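Local coordinates for P22 protein (Trypanosoma brucei, PDB 3JV1), which acts as an accessory factor of mitochondrial RNA editing specific for the cytochrome oxidase subunit II transcript and belongs to the Mam33 family, at residues Ala117-Gln120 / Lys121-Tyr125. Sequence-based numbering, arbitrary orientation.
Sequences AQFQ and KSQLY
Phe119 and Gln123, four residues apart, meet ring against amide: Gln123 OE1 comes within 4.0 Å of Phe119 CE2 and its NE2 lies as close to CZ. The two planes are 34° apart, and the amide lies obliquely by the CE2-CZ end of the ring. With CG anti to the carbonyl carbon and an extended chain beyond, Gln123 runs back along the helix to reach it. Ser122 OG donates to the backbone oxygen Phe119 O (2.7 Å) and lies 3.9 Å from Phe119 CD1, also obliquely. Lys121 bends at chi3 (-76°), which brings CE to 4.1 Å from Ala117 CB and turns NZ toward the carbonyl oxygens of Asp112 and Leu109, its hydrogen-bond partners. Phe119 also packs on Gln118, and Gln123 on His44, of a second subunit. Lys121 N reaches Ala117 O (3.1 Å, 163° at the hydrogen), Ser122 N is shared weakly between Gln118 O and Phe119 O, and Gln123 N reaches Gln120 O at 3.3 Å, from above the carbonyl plane. This change from i+4 to i+3 bonding, continued by the type I turn Lys121-Leu124, is typical of a helix C-terminus, here that of helix 115-121 at a subunit interface.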
# COMPACT_ATOMS: atom_id res chain seq x y z
N ALA A 117 3.39 6.75 -10.72
CA ALA A 117 4.79 7.12 -10.50
C ALA A 117 5.30 6.47 -9.22
O ALA A 117 6.44 6.02 -9.17
CB ALA A 117 4.92 8.64 -10.40
N GLN A 118 4.47 6.43 -8.18
CA GLN A 118 4.88 5.80 -6.93
C GLN A 118 5.21 4.33 -7.13
O GLN A 118 6.19 3.83 -6.59
CB GLN A 118 3.78 5.88 -5.88
CG GLN A 118 3.82 7.10 -4.99
CD GLN A 118 3.30 8.32 -5.68
OE1 GLN A 118 4.02 8.97 -6.44
NE2 GLN A 118 2.04 8.65 -5.43
N PHE A 119 4.38 3.63 -7.89
CA PHE A 119 4.63 2.22 -8.11
C PHE A 119 5.94 1.98 -8.85
O PHE A 119 6.70 1.07 -8.50
CB PHE A 119 3.49 1.58 -8.89
CG PHE A 119 3.74 0.14 -9.21
CD1 PHE A 119 3.74 -0.81 -8.20
CD2 PHE A 119 4.06 -0.24 -10.51
CE1 PHE A 119 4.05 -2.14 -8.48
CE2 PHE A 119 4.38 -1.57 -10.80
CZ PHE A 119 4.37 -2.52 -9.77
N GLN A 120 6.21 2.78 -9.88
CA GLN A 120 7.44 2.62 -10.64
C GLN A 120 8.67 2.85 -9.77
O GLN A 120 9.64 2.11 -9.86
CB GLN A 120 7.44 3.59 -11.83
CG GLN A 120 6.51 3.16 -12.95
CD GLN A 120 6.37 4.22 -14.02
OE1 GLN A 120 7.32 4.94 -14.32
NE2 GLN A 120 5.18 4.30 -14.63
N LYS A 121 8.61 3.86 -8.92
CA LYS A 121 9.73 4.15 -8.04
C LYS A 121 9.89 3.09 -6.94
O LYS A 121 10.98 2.92 -6.40
CB LYS A 121 9.58 5.55 -7.43
CG LYS A 121 9.78 6.65 -8.47
CD LYS A 121 9.56 8.05 -7.93
CE LYS A 121 8.08 8.39 -7.75
NZ LYS A 121 7.91 9.84 -7.46
N SER A 122 8.82 2.38 -6.62
CA SER A 122 8.89 1.35 -5.57
C SER A 122 9.73 0.15 -6.02
O SER A 122 10.13 -0.68 -5.20
CB SER A 122 7.49 0.87 -5.19
OG SER A 122 7.00 -0.08 -6.13
N GLN A 123 10.01 0.07 -7.32
CA GLN A 123 10.80 -1.03 -7.86
C GLN A 123 12.27 -0.66 -8.00
O GLN A 123 13.09 -1.49 -8.38
CB GLN A 123 10.26 -1.43 -9.24
CG GLN A 123 8.83 -1.93 -9.21
CD GLN A 123 8.36 -2.40 -10.56
OE1 GLN A 123 8.27 -1.63 -11.51
NE2 GLN A 123 8.06 -3.69 -10.67
N LEU A 124 12.61 0.59 -7.68
CA LEU A 124 13.99 1.06 -7.79
C LEU A 124 14.79 0.80 -6.52
O LEU A 124 14.23 0.55 -5.45
CB LEU A 124 14.00 2.56 -8.10
CG LEU A 124 13.21 3.00 -9.33
CD1 LEU A 124 13.24 4.51 -9.41
CD2 LEU A 124 13.81 2.37 -10.59
N TYR A 125 16.12 0.86 -6.66
CA TYR A 125 17.03 0.66 -5.55
C TYR A 125 16.68 1.70 -4.49
O TYR A 125 16.51 2.88 -4.81
CB TYR A 125 18.47 0.85 -6.01
CG TYR A 125 19.52 0.65 -4.93
CD1 TYR A 125 19.54 -0.51 -4.16
CD2 TYR A 125 20.51 1.60 -4.71
CE1 TYR A 125 20.52 -0.72 -3.20
CE2 TYR A 125 21.50 1.40 -3.76
CZ TYR A 125 21.50 0.24 -3.01
OH TYR A 125 22.48 0.04 -2.07